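Local coordinates for protein hydrolase (Thermococcus thioreducens, PDB 6IAH) that is a magnesium-binding phosphatase of the haloacid dehalogenase (HAD) superfamily with diverse substrate specificity, probably including phosphoglycolate, at residues E42-L47 with E61-F66; E20-T25 with R103-F108; G151-E156 with V172-Y177; P180-L185 with V207-G212; E27-L32 with G99-V104. All coordinates share one frame; numbering follows the deposited sequence. Where two conformers were deposited one is given.

Contact 1 (E42-L47 with E61-F66)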
# COMPACT_ATOMS: atom_id res chain seq x y z
N GLU A 42 6.80 7.65 13.74
CA GLU A 42 5.54 8.34 13.75
C GLU A 42 5.45 9.44 12.69
O GLU A 42 4.35 9.71 12.24
CB GLU A 42 5.15 8.91 15.12
CG GLU A 42 6.01 10.06 15.66
CD GLU A 42 7.09 9.63 16.66
OE1 GLU A 42 7.56 8.44 16.61
OE2 GLU A 42 7.50 10.51 17.47
N TRP A 43 6.60 10.05 12.30
CA TRP A 43 6.61 11.11 11.27
C TRP A 43 6.19 10.55 9.93
O TRP A 43 5.40 11.18 9.25
CB TRP A 43 7.97 11.78 11.10
CG TRP A 43 8.48 12.44 12.31
CD1 TRP A 43 7.77 12.85 13.41
CD2 TRP A 43 9.82 12.87 12.51
NE1 TRP A 43 8.61 13.48 14.31
CE2 TRP A 43 9.86 13.51 13.79
CE3 TRP A 43 10.98 12.80 11.75
CZ2 TRP A 43 11.04 14.04 14.31
CZ3 TRP A 43 12.16 13.33 12.26
CH2 TRP A 43 12.18 13.94 13.54
N VAL A 44 6.70 9.37 9.60
CA VAL A 44 6.35 8.69 8.35
C VAL A 44 4.84 8.38 8.31
O VAL A 44 4.13 8.62 7.32
CB VAL A 44 7.14 7.37 8.18
CG1 VAL A 44 6.71 6.64 6.90
CG2 VAL A 44 8.65 7.60 8.13
N ARG A 45 4.38 7.73 9.37
CA ARG A 45 2.97 7.35 9.51
C ARG A 45 2.04 8.52 9.46
O ARG A 45 1.06 8.52 8.72
CB ARG A 45 2.77 6.56 10.83
CG ARG A 45 3.42 5.20 10.78
CD ARG A 45 3.04 4.34 11.97
NE ARG A 45 3.28 5.02 13.26
CZ ARG A 45 4.26 4.74 14.13
NH1 ARG A 45 5.17 3.79 13.94
NH2 ARG A 45 4.33 5.43 15.25
N GLU A 46 2.31 9.51 10.29
CA GLU A 46 1.42 10.66 10.42
C GLU A 46 1.37 11.50 9.16
O GLU A 46 0.32 11.99 8.80
CB GLU A 46 1.87 11.51 11.60
CG GLU A 46 1.06 12.75 11.91
CD GLU A 46 -0.41 12.47 12.16
OE1 GLU A 46 -0.83 11.32 12.44
OE2 GLU A 46 -1.17 13.44 12.03
N LEU A 47 2.51 11.67 8.51
CA LEU A 47 2.60 12.52 7.34
C LEU A 47 1.84 11.87 6.19
O LEU A 47 1.09 12.53 5.48
CB LEU A 47 4.07 12.80 7.01
CG LEU A 47 4.35 13.75 5.84
CD1 LEU A 47 3.66 15.06 6.11
CD2 LEU A 47 5.84 13.99 5.62
N GLU A 61 10.61 12.74 0.24
CA GLU A 61 11.03 14.10 -0.05
C GLU A 61 10.66 15.15 0.99
O GLU A 61 11.51 15.96 1.39
CB GLU A 61 10.52 14.56 -1.46
CG GLU A 61 11.01 15.93 -1.84
CD GLU A 61 10.43 16.35 -3.25
OE1 GLU A 61 9.84 15.50 -3.88
OE2 GLU A 61 10.56 17.50 -3.65
N ALA A 62 9.41 15.09 1.43
CA ALA A 62 8.89 15.93 2.47
C ALA A 62 9.73 15.73 3.75
O ALA A 62 10.14 16.69 4.32
CB ALA A 62 7.44 15.59 2.75
N LEU A 63 9.99 14.50 4.11
CA LEU A 63 10.72 14.23 5.37
C LEU A 63 12.14 14.67 5.37
O LEU A 63 12.70 15.05 6.43
CB LEU A 63 10.63 12.74 5.72
CG LEU A 63 9.24 12.32 6.19
CD1 LEU A 63 9.16 10.83 6.15
CD2 LEU A 63 8.90 12.85 7.60
N ILE A 64 12.75 14.61 4.21
CA ILE A 64 14.13 15.08 3.99
C ILE A 64 14.23 16.58 4.24
O ILE A 64 15.04 17.05 5.10
CB ILE A 64 14.67 14.75 2.58
CG1 ILE A 64 14.83 13.27 2.43
CG2 ILE A 64 16.03 15.44 2.34
CD1 ILE A 64 14.93 12.83 0.97
N LEU A 65 13.37 17.31 3.59
CA LEU A 65 13.33 18.77 3.73
C LEU A 65 12.97 19.13 5.15
O LEU A 65 13.65 19.97 5.76
CB LEU A 65 12.41 19.44 2.70
CG LEU A 65 12.92 19.33 1.22
CD1 LEU A 65 11.86 19.69 0.18
CD2 LEU A 65 14.13 20.21 0.98
N PHE A 66 11.98 18.44 5.72
CA PHE A 66 11.57 18.81 7.09
C PHE A 66 12.73 18.58 8.05
O PHE A 66 12.95 19.40 8.93
CB PHE A 66 10.40 17.95 7.60
CG PHE A 66 9.02 18.29 7.00
CD1 PHE A 66 8.85 19.25 6.06
CD2 PHE A 66 7.89 17.64 7.49
CE1 PHE A 66 7.58 19.56 5.54
CE2 PHE A 66 6.60 17.97 7.00
CZ PHE A 66 6.48 18.90 6.00
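L63 reaches from helix 56-68 to W43, V44 and L47 of helix 41-50. Its CB leads toward the partner helix, and with CG anti to the carbonyl carbon (chi1 -72°) the branched end continues toward helix 41-50. CG lies 3.8 Å from L47 CD2. Beyond the branch the two methyls part: CD1 meets V44 CG2 at 3.8 Å, the two side chains crossing at nearly a right angle, whereas CD2 touches W43 CB at the same 3.8 Å and also lies against L47 CD2. Of W43, it is CB that meets L63; the side chain also touches A72, and NE1 is hydrogen-bonded to E73 OE1. L47, one turn on from W43, lies alongside L63 and points the opposite way. In the conformer described, one of two modelled for this leucine, L47 CD2 approaches A62 CB to 3.7 Å, and CD1 comes obliquely to F66 CE2 at 4.2 Å. The interface is wholly apolar and buried. It continues onto T22 of helix 17-32, which touches both V44 and L63, and onto helix 72-78, where A72 and L75 meet F66. The short segments run 10.9 Å apart at an angle of 127°, so the interdigitating leucines bridge two helices whose backbones stay well separated. This is leucine-rich helix packing in an all-helical insertion of the kind that forms the C1-type cap of HAD phosphatases.

Contact 2 (E20-T25 with R103-F108)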
# COMPACT_ATOMS: atom_id res chain seq x y z
N GLU A 20 9.88 1.52 6.58
CA GLU A 20 11.33 1.48 6.72
C GLU A 20 12.02 1.90 5.40
O GLU A 20 13.07 2.49 5.44
CB GLU A 20 11.80 0.09 7.18
CG GLU A 20 13.30 -0.06 7.43
CD GLU A 20 13.76 0.48 8.78
OE1 GLU A 20 12.91 0.92 9.58
OE2 GLU A 20 14.97 0.48 9.03
N ALA A 21 11.42 1.63 4.25
CA ALA A 21 11.99 2.13 3.03
C ALA A 21 11.96 3.67 2.95
O ALA A 21 12.92 4.29 2.47
CB ALA A 21 11.26 1.50 1.82
N THR A 22 10.88 4.27 3.47
CA THR A 22 10.74 5.71 3.53
C THR A 22 11.82 6.28 4.48
O THR A 22 12.58 7.20 4.14
CB THR A 22 9.32 6.08 3.94
OG1 THR A 22 8.37 5.57 2.95
CG2 THR A 22 9.13 7.60 4.08
N LYS A 23 11.92 5.66 5.64
CA LYS A 23 12.95 6.06 6.61
C LYS A 23 14.37 5.97 6.05
O LYS A 23 15.08 6.94 6.05
CB LYS A 23 12.82 5.19 7.84
CG LYS A 23 13.88 5.43 8.90
CD LYS A 23 13.97 4.20 9.81
CE LYS A 23 14.45 4.57 11.19
NZ LYS A 23 15.88 4.82 11.30
N LEU A 24 14.76 4.84 5.51
CA LEU A 24 16.09 4.69 4.97
C LEU A 24 16.38 5.61 3.78
O LEU A 24 17.49 6.14 3.63
CB LEU A 24 16.37 3.24 4.57
CG LEU A 24 16.30 2.21 5.69
CD1 LEU A 24 16.60 0.86 5.06
CD2 LEU A 24 17.28 2.55 6.83
N THR A 25 15.42 5.78 2.90
CA THR A 25 15.60 6.74 1.81
C THR A 25 15.85 8.18 2.30
O THR A 25 16.76 8.84 1.83
CB THR A 25 14.35 6.75 0.93
OG1 THR A 25 14.19 5.42 0.46
CG2 THR A 25 14.44 7.77 -0.13
N ARG A 103 14.96 6.46 -7.32
CA ARG A 103 15.98 5.49 -7.55
C ARG A 103 16.46 4.92 -6.22
O ARG A 103 16.63 3.69 -6.07
CB ARG A 103 17.15 6.09 -8.36
CG ARG A 103 18.01 5.02 -8.95
CD ARG A 103 19.36 5.48 -9.43
NE ARG A 103 20.09 4.33 -9.99
CZ ARG A 103 21.13 4.41 -10.81
NH1 ARG A 103 21.64 5.58 -11.17
NH2 ARG A 103 21.68 3.28 -11.30
N VAL A 104 16.64 5.80 -5.24
CA VAL A 104 17.13 5.33 -3.91
C VAL A 104 16.01 4.52 -3.19
O VAL A 104 16.26 3.44 -2.66
CB VAL A 104 17.56 6.50 -3.05
CG1 VAL A 104 17.75 6.07 -1.58
CG2 VAL A 104 18.83 7.15 -3.60
N PHE A 105 14.77 5.01 -3.23
CA PHE A 105 13.68 4.29 -2.59
C PHE A 105 13.57 2.87 -3.17
O PHE A 105 13.43 1.88 -2.44
CB PHE A 105 12.36 5.06 -2.74
CG PHE A 105 11.23 4.52 -1.91
CD1 PHE A 105 10.60 3.33 -2.24
CD2 PHE A 105 10.79 5.20 -0.78
CE1 PHE A 105 9.56 2.84 -1.46
CE2 PHE A 105 9.73 4.73 -0.03
CZ PHE A 105 9.11 3.55 -0.37
N ASN A 106 13.54 2.76 -4.50
CA ASN A 106 13.37 1.49 -5.11
C ASN A 106 14.56 0.53 -4.83
O ASN A 106 14.37 -0.69 -4.69
CB ASN A 106 13.14 1.63 -6.64
CG ASN A 106 11.73 2.07 -7.00
OD1 ASN A 106 10.79 1.93 -6.24
ND2 ASN A 106 11.59 2.61 -8.19
N THR A 107 15.77 1.06 -4.77
CA THR A 107 16.93 0.29 -4.34
C THR A 107 16.69 -0.36 -2.95
O THR A 107 16.92 -1.55 -2.79
CB THR A 107 18.20 1.19 -4.36
OG1 THR A 107 18.42 1.65 -5.71
CG2 THR A 107 19.43 0.42 -3.89
N PHE A 108 16.15 0.42 -2.01
CA PHE A 108 15.91 -0.06 -0.63
C PHE A 108 14.70 -1.05 -0.59
O PHE A 108 14.77 -2.07 0.08
CB PHE A 108 15.65 1.09 0.34
CG PHE A 108 16.88 1.80 0.79
CD1 PHE A 108 17.95 1.11 1.36
CD2 PHE A 108 16.97 3.20 0.70
CE1 PHE A 108 19.08 1.80 1.79
CE2 PHE A 108 18.10 3.88 1.12
CZ PHE A 108 19.14 3.19 1.68
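Two phenylalanines, F105 and F108, carry helix 100-110 against A21, T22, L24 and T25 of helix 17-32 in the helical cap of this HAD-family fold. The CH-pi contacts fall on ring faces. A21 CB sits toward the rim of the F105 ring, 4.0 Å from its centroid. L24 CB stands almost squarely over the centre of F108, at 3.8 Å from the centroid and only 6° off the normal. Polar atoms meet the ring edges instead: T22 OG1, which is hydrogen-bonded to Y18 O, lies in the plane of the F105 ring, 3.4 Å from CE2. Purely aliphatic packing is slight, T25 CG2 resting 4.0 Å from V104 CG1. Beyond the two segments, F57 packs edge-to-face with F105, and F119 and F121 do so with F108. The hydroxyl of T25 turns back to its own helix and donates to A21 O at 2.6 Å; T25 N reaches the same oxygen from the other face of its carbonyl plane. Held there, T25 OG1 lies 3.6 Å from F108 CD2, at the edge of that ring.

Contact 3 (G151-E156 with V172-Y177)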
# COMPACT_ATOMS: atom_id res chain seq x y z
N GLY A 151 -3.70 -1.31 -4.71
CA GLY A 151 -2.87 -0.18 -5.11
C GLY A 151 -1.49 -0.59 -5.62
O GLY A 151 -0.76 0.25 -6.16
N ARG A 152 -1.14 -1.87 -5.46
CA ARG A 152 0.11 -2.39 -5.99
C ARG A 152 0.13 -2.28 -7.54
O ARG A 152 -0.89 -2.41 -8.17
CB ARG A 152 0.33 -3.86 -5.55
CG ARG A 152 0.87 -4.04 -4.11
CD ARG A 152 0.91 -5.54 -3.70
NE ARG A 152 1.41 -5.67 -2.31
CZ ARG A 152 2.59 -6.09 -1.97
NH1 ARG A 152 3.48 -6.53 -2.89
NH2 ARG A 152 2.90 -6.07 -0.64
N SER A 153 1.33 -2.08 -8.10
CA SER A 153 1.58 -2.23 -9.54
C SER A 153 1.60 -3.69 -9.87
O SER A 153 1.73 -4.50 -8.96
CB SER A 153 2.96 -1.64 -9.90
OG SER A 153 3.99 -2.34 -9.25
N ALA A 154 1.48 -4.02 -11.16
CA ALA A 154 1.69 -5.36 -11.66
C ALA A 154 2.98 -6.04 -11.13
O ALA A 154 2.94 -7.18 -10.71
CB ALA A 154 1.68 -5.36 -13.17
N LEU A 155 4.09 -5.33 -11.13
CA LEU A 155 5.33 -5.90 -10.63
C LEU A 155 5.19 -6.21 -9.16
O LEU A 155 5.61 -7.26 -8.70
CB LEU A 155 6.47 -4.90 -10.80
CG LEU A 155 7.88 -5.35 -10.43
CD1 LEU A 155 8.89 -4.72 -11.40
CD2 LEU A 155 8.27 -5.00 -9.00
N GLU A 156 4.63 -5.27 -8.40
CA GLU A 156 4.45 -5.46 -6.95
C GLU A 156 3.43 -6.57 -6.64
O GLU A 156 3.48 -7.20 -5.57
CB GLU A 156 4.00 -4.16 -6.31
CG GLU A 156 5.13 -3.16 -6.15
CD GLU A 156 4.61 -1.80 -5.78
OE1 GLU A 156 3.39 -1.50 -5.97
OE2 GLU A 156 5.42 -1.09 -5.19
N VAL A 172 -6.98 -6.28 -10.31
CA VAL A 172 -6.94 -4.86 -10.73
C VAL A 172 -5.84 -4.21 -9.93
O VAL A 172 -5.88 -4.26 -8.69
CB VAL A 172 -8.28 -4.19 -10.45
CG1 VAL A 172 -8.25 -2.73 -10.80
CG2 VAL A 172 -9.35 -4.88 -11.32
N THR A 173 -4.88 -3.59 -10.63
CA THR A 173 -3.70 -2.95 -10.02
C THR A 173 -3.75 -1.49 -10.42
O THR A 173 -4.62 -1.06 -11.21
CB THR A 173 -2.35 -3.57 -10.50
OG1 THR A 173 -2.36 -3.63 -11.93
CG2 THR A 173 -2.22 -4.96 -9.99
N ARG A 174 -2.84 -0.73 -9.88
CA ARG A 174 -2.88 0.73 -10.04
C ARG A 174 -2.69 1.27 -11.46
O ARG A 174 -3.00 2.40 -11.70
CB ARG A 174 -1.94 1.39 -9.06
CG ARG A 174 -0.47 1.23 -9.41
CD ARG A 174 0.35 2.31 -8.74
NE ARG A 174 1.79 2.03 -8.83
CZ ARG A 174 2.54 1.45 -7.88
NH1 ARG A 174 2.02 0.98 -6.71
NH2 ARG A 174 3.84 1.29 -8.12
N GLU A 175 -2.21 0.45 -12.39
CA GLU A 175 -2.14 0.78 -13.82
C GLU A 175 -3.52 1.05 -14.41
O GLU A 175 -3.62 1.65 -15.47
CB GLU A 175 -1.56 -0.38 -14.67
CG GLU A 175 -0.07 -0.67 -14.49
CD GLU A 175 0.23 -1.44 -13.21
OE1 GLU A 175 -0.74 -1.92 -12.60
OE2 GLU A 175 1.42 -1.51 -12.80
N ALA A 176 -4.56 0.51 -13.79
CA ALA A 176 -5.87 0.50 -14.39
C ALA A 176 -6.83 1.48 -13.65
O ALA A 176 -7.38 2.43 -14.30
CB ALA A 176 -6.38 -0.92 -14.40
N TYR A 177 -6.96 1.30 -12.32
CA TYR A 177 -7.93 2.00 -11.45
C TYR A 177 -7.35 2.11 -10.05
O TYR A 177 -6.41 1.42 -9.73
CB TYR A 177 -9.26 1.26 -11.36
CG TYR A 177 -9.93 1.10 -12.71
CD1 TYR A 177 -10.68 2.13 -13.25
CD2 TYR A 177 -9.76 -0.04 -13.45
CE1 TYR A 177 -11.27 2.01 -14.48
CE2 TYR A 177 -10.33 -0.15 -14.73
CZ TYR A 177 -11.11 0.88 -15.20
OH TYR A 177 -11.71 0.82 -16.45
O HOH W 1 4.60 -2.74 -12.65
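R174 and E175 grip the turn that opens helix 154-164, R174 through its guanidinium and E175 through its carboxylate. NH1 of R174 donates to G151 O at 2.9 Å and, along a strongly bent path (129°), to E156 OE1 at 2.9 Å, a salt bridge with a weak hydrogen bond in which guanidinium and carboxylate planes stand 90° apart. S153 CB lies over one face of that guanidinium, toward its rim. The backbone joins in through R174 N, which reaches R152 O (3.1 Å) from above the carbonyl plane. E175, its chain bent at chi2 (77°), brings OE2 to A154 N at 3.0 Å, the N-H arriving on the syn side of that oxygen but tilted out of the carboxylate plane.

In the next shell, S153 and E156 form a capping box: S153 N donates to the anti side of E156 OE1 (3.0 Å), and E156 N returns a bond to S153 OG (3.1 Å). With an alanine in place of E156, R174 would probably be left without its carboxylate mate, and S153 N without the acceptor that closes the box. R152 NH1 binds E156 O, while its NE pairs with the magnesium ligand D8 and its NH2 with E128, so the same turn borders the metal site.

G151 and R174 follow the adjacent parallel strands 145-149 and 171-172, joined by helix 154-164 in a beta-alpha-beta crossover; farther along, Y177 packs on helix 183-189.

Contact 4 (P180-L185 with V207-G212)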
# COMPACT_ATOMS: atom_id res chain seq x y z
N PRO A 180 -10.71 4.80 -4.07
CA PRO A 180 -11.98 4.13 -3.89
C PRO A 180 -12.90 4.28 -5.07
O PRO A 180 -14.11 4.27 -4.89
CB PRO A 180 -12.53 4.81 -2.66
CG PRO A 180 -12.03 6.22 -2.73
CD PRO A 180 -10.67 6.10 -3.34
N ASP A 181 -12.32 4.38 -6.25
CA ASP A 181 -13.09 4.43 -7.50
C ASP A 181 -13.82 3.10 -7.72
O ASP A 181 -13.20 2.08 -7.94
CB ASP A 181 -12.15 4.75 -8.67
CG ASP A 181 -12.84 4.80 -10.03
OD1 ASP A 181 -14.05 4.55 -10.08
OD2 ASP A 181 -12.16 5.07 -11.07
N PRO A 182 -15.17 3.13 -7.74
CA PRO A 182 -15.90 1.90 -7.84
C PRO A 182 -15.75 1.17 -9.18
O PRO A 182 -16.07 -0.00 -9.25
CB PRO A 182 -17.35 2.35 -7.61
CG PRO A 182 -17.40 3.75 -8.11
CD PRO A 182 -16.07 4.30 -7.71
N ARG A 183 -15.24 1.83 -10.20
CA ARG A 183 -14.99 1.19 -11.51
C ARG A 183 -13.94 0.06 -11.39
O ARG A 183 -13.94 -0.84 -12.19
CB ARG A 183 -14.47 2.21 -12.52
CG ARG A 183 -15.46 3.33 -12.84
CD ARG A 183 -14.80 4.53 -13.52
NE ARG A 183 -15.75 5.63 -13.69
CZ ARG A 183 -16.19 6.45 -12.73
NH1 ARG A 183 -15.74 6.35 -11.47
NH2 ARG A 183 -17.08 7.41 -13.04
N ALA A 184 -13.06 0.13 -10.39
CA ALA A 184 -12.08 -0.91 -10.10
C ALA A 184 -12.73 -2.26 -9.76
O ALA A 184 -12.26 -3.32 -10.17
CB ALA A 184 -11.16 -0.48 -8.92
N LEU A 185 -13.86 -2.20 -9.03
CA LEU A 185 -14.55 -3.37 -8.63
C LEU A 185 -15.43 -3.82 -9.79
O LEU A 185 -15.49 -5.02 -10.11
CB LEU A 185 -15.35 -3.11 -7.33
CG LEU A 185 -16.01 -4.35 -6.69
CD1 LEU A 185 -15.12 -5.60 -6.48
CD2 LEU A 185 -16.64 -3.88 -5.36
N VAL A 207 -16.39 0.31 -1.46
CA VAL A 207 -17.59 -0.53 -1.61
C VAL A 207 -18.89 0.32 -1.43
O VAL A 207 -19.83 0.19 -2.23
CB VAL A 207 -17.58 -1.75 -0.67
CG1 VAL A 207 -18.84 -2.55 -0.80
CG2 VAL A 207 -16.38 -2.64 -0.96
N GLU A 208 -18.91 1.24 -0.46
CA GLU A 208 -20.02 2.27 -0.43
C GLU A 208 -20.20 2.93 -1.80
O GLU A 208 -21.33 3.06 -2.29
CB GLU A 208 -19.75 3.31 0.64
CG GLU A 208 -19.98 2.81 2.05
CD GLU A 208 -19.26 3.61 3.16
OE1 GLU A 208 -18.68 4.68 2.95
OE2 GLU A 208 -19.28 3.16 4.30
N ASN A 209 -19.09 3.32 -2.45
CA ASN A 209 -19.20 3.90 -3.79
C ASN A 209 -19.76 2.96 -4.83
O ASN A 209 -20.45 3.36 -5.79
CB ASN A 209 -17.85 4.43 -4.30
CG ASN A 209 -17.37 5.66 -3.55
OD1 ASN A 209 -18.16 6.43 -2.99
ND2 ASN A 209 -16.06 5.83 -3.50
N TYR A 210 -19.42 1.69 -4.70
CA TYR A 210 -19.91 0.69 -5.64
C TYR A 210 -21.42 0.52 -5.51
O TYR A 210 -22.19 0.43 -6.52
CB TYR A 210 -19.18 -0.68 -5.40
CG TYR A 210 -19.57 -1.71 -6.45
CD1 TYR A 210 -18.93 -1.76 -7.68
CD2 TYR A 210 -20.61 -2.63 -6.19
CE1 TYR A 210 -19.31 -2.69 -8.66
CE2 TYR A 210 -20.98 -3.58 -7.13
CZ TYR A 210 -20.33 -3.61 -8.36
OH TYR A 210 -20.71 -4.53 -9.31
N ARG A 211 -21.84 0.44 -4.26
CA ARG A 211 -23.27 0.39 -3.91
C ARG A 211 -23.98 1.62 -4.43
O ARG A 211 -25.08 1.52 -4.95
CB ARG A 211 -23.48 0.28 -2.41
CG ARG A 211 -23.19 -1.10 -1.84
CD ARG A 211 -23.39 -1.11 -0.36
NE ARG A 211 -22.59 -2.15 0.27
CZ ARG A 211 -21.83 -2.01 1.34
NH1 ARG A 211 -21.69 -0.83 1.96
NH2 ARG A 211 -21.19 -3.08 1.81
N GLY A 212 -23.33 2.78 -4.32
CA GLY A 212 -23.92 4.01 -4.85
C GLY A 212 -24.10 4.00 -6.36
O GLY A 212 -25.12 4.45 -6.87
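With CG of both L185 and Y210 anti to the backbone N (chi1 -173° and -175°), the two side chains cross at about a right angle and a leucine methyl is set over the tyrosine ring. L185 CD2 lies above one face, toward the rim, 3.8 Å from Y210 CG, while P182 O approaches that ring in plane at its edge. P182 packs its CB against the backbone at Y210 CA, at 3.6 Å, and its CD against N209 CB. The single polar bond is nearly straight: N209 ND2 donates to P180 O at 2.9 Å with an angle of 169°, the oxygen lying in the amide plane but the donor standing above the carbonyl plane. P180 follows a cis peptide bond. A leucine in place of N209 would probably leave P180 O without this donor and the turn from P180 to P182 less firmly held. The contact fastens the start of helix 183-189 to helix 201-213, which connects strands 194-198 and 218-221; F217, just before the latter strand, touches both L185 and Y210.

Contact 5 (E27-L32 with G99-V104)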
# COMPACT_ATOMS: atom_id res chain seq x y z
N GLU A 27 16.90 9.01 5.17
CA GLU A 27 18.16 9.05 5.97
C GLU A 27 19.37 8.97 5.07
O GLU A 27 20.36 9.60 5.38
CB GLU A 27 18.17 7.99 7.02
CG GLU A 27 17.27 8.29 8.18
CD GLU A 27 17.21 7.13 9.21
OE1 GLU A 27 17.78 6.05 8.97
OE2 GLU A 27 16.54 7.34 10.24
N TYR A 28 19.24 8.34 3.88
CA TYR A 28 20.28 8.35 2.86
C TYR A 28 20.55 9.81 2.41
O TYR A 28 21.71 10.21 2.35
CB TYR A 28 19.85 7.50 1.66
CG TYR A 28 20.80 7.51 0.49
CD1 TYR A 28 20.68 8.47 -0.51
CD2 TYR A 28 21.84 6.56 0.39
CE1 TYR A 28 21.56 8.52 -1.60
CE2 TYR A 28 22.72 6.60 -0.71
CZ TYR A 28 22.55 7.58 -1.71
OH TYR A 28 23.38 7.69 -2.79
N PHE A 29 19.51 10.57 2.06
CA PHE A 29 19.75 11.97 1.61
C PHE A 29 20.21 12.85 2.76
O PHE A 29 21.07 13.71 2.60
CB PHE A 29 18.52 12.55 0.96
CG PHE A 29 18.32 11.98 -0.38
CD1 PHE A 29 19.04 12.48 -1.43
CD2 PHE A 29 17.59 10.80 -0.54
CE1 PHE A 29 18.96 11.89 -2.68
CE2 PHE A 29 17.52 10.21 -1.80
CZ PHE A 29 18.21 10.74 -2.84
N LEU A 30 19.63 12.64 3.92
CA LEU A 30 20.13 13.37 5.09
C LEU A 30 21.64 13.18 5.29
O LEU A 30 22.35 14.16 5.56
CB LEU A 30 19.32 13.05 6.33
CG LEU A 30 17.87 13.55 6.31
CD1 LEU A 30 17.08 12.95 7.44
CD2 LEU A 30 17.72 15.10 6.32
N GLY A 31 22.10 11.96 5.20
CA GLY A 31 23.53 11.59 5.29
C GLY A 31 24.37 12.36 4.29
O GLY A 31 25.46 12.78 4.61
N LEU A 32 23.85 12.62 3.09
CA LEU A 32 24.57 13.47 2.14
C LEU A 32 24.79 14.90 2.60
O LEU A 32 25.73 15.54 2.19
CB LEU A 32 23.87 13.51 0.77
CG LEU A 32 23.59 12.22 0.06
CD1 LEU A 32 22.91 12.46 -1.31
CD2 LEU A 32 24.86 11.40 -0.13
N GLY A 99 14.91 11.84 -10.80
CA GLY A 99 14.44 10.62 -10.14
C GLY A 99 15.34 10.23 -8.96
O GLY A 99 15.40 9.04 -8.62
N SER A 100 16.03 11.20 -8.34
CA SER A 100 17.05 10.89 -7.32
C SER A 100 16.44 10.07 -6.17
O SER A 100 17.03 9.07 -5.74
CB SER A 100 17.71 12.15 -6.75
OG SER A 100 18.45 12.88 -7.71
N ILE A 101 15.29 10.49 -5.68
CA ILE A 101 14.65 9.85 -4.56
C ILE A 101 14.06 8.51 -4.93
O ILE A 101 14.17 7.54 -4.19
CB ILE A 101 13.60 10.75 -3.92
CG1 ILE A 101 14.32 11.84 -3.16
CG2 ILE A 101 12.72 9.94 -2.94
CD1 ILE A 101 13.48 12.97 -2.65
N GLU A 102 13.43 8.46 -6.09
CA GLU A 102 12.81 7.27 -6.56
C GLU A 102 13.80 6.15 -6.78
O GLU A 102 13.50 5.01 -6.43
CB GLU A 102 12.08 7.59 -7.85
CG GLU A 102 11.56 6.40 -8.60
CD GLU A 102 10.64 6.86 -9.70
OE1 GLU A 102 9.78 7.68 -9.41
OE2 GLU A 102 10.84 6.44 -10.84
N ARG A 103 14.96 6.46 -7.32
CA ARG A 103 15.98 5.49 -7.55
C ARG A 103 16.46 4.92 -6.22
O ARG A 103 16.63 3.69 -6.07
CB ARG A 103 17.15 6.09 -8.36
CG ARG A 103 18.01 5.02 -8.95
CD ARG A 103 19.36 5.48 -9.43
NE ARG A 103 20.09 4.33 -9.99
CZ ARG A 103 21.13 4.41 -10.81
NH1 ARG A 103 21.64 5.58 -11.17
NH2 ARG A 103 21.68 3.28 -11.30
N VAL A 104 16.64 5.80 -5.24
CA VAL A 104 17.13 5.33 -3.91
C VAL A 104 16.01 4.52 -3.19
O VAL A 104 16.26 3.44 -2.66
CB VAL A 104 17.56 6.50 -3.05
CG1 VAL A 104 17.75 6.07 -1.58
CG2 VAL A 104 18.83 7.15 -3.60
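F29 and Y28, neighbours on helix 17-32, present their rings to S100, I101 and V104 at the start of helix 100-110, toward the outer end of the helical cap. Their first torsions send the rings out differently: Y28 CG is anti to the backbone N (chi1 176°), whereas F29 CG is anti to the carbonyl carbon (chi1 -74°). As a result the Y28 ring turns the edge bearing CD1 toward one face of F29. The other face of F29 receives I101 CG1, 4.3 Å from the ring centroid and 28° off the normal, a CH-pi contact displaced toward CE2. The F29 ring is thus flanked by an aromatic carbon on one side and an aliphatic one on the other.

V104 fills the angle between the two aromatics. Its CG2 lies 3.7 Å from Y28 CE1 and equally 3.7 Å from F29 CZ, approaching each ring obliquely, while its CG1 rests about 3.9 Å from Y28 CD1. V104 and F29 lie alongside one another, pointing in opposite senses, an arrangement that lets rings bridge helix segments whose axes are 11.2 Å apart. Helix 56-68 joins in from outside, I64 packing on F29 and E61 touching I101. The polar atom in this otherwise apolar meeting is a backbone one: S100 O lies in the plane of the F29 ring, at its edge, 3.5 Å from CZ.

In the fold
Contacts 1, 2 and 5 belong to one helical cap, and contacts 2 and 5 use the same helix pair, 17-32 with 100-110. That pair is tightest at contact 2, where the segment axes come within 9.0 Å, and wider at contact 5, which is only partly buried. Contact 1 is nested inside the chain loop both close, and touches both, through T22 in contact 2 and chiefly F29 and I101 in contact 5. Contacts 3 and 4 lie around the parallel sheet and touch through Y177 and A184. Chemistry follows place: methyls and rings in the cap, charges and capping bonds at the surface in contact 3, and a mixture in buried contact 4.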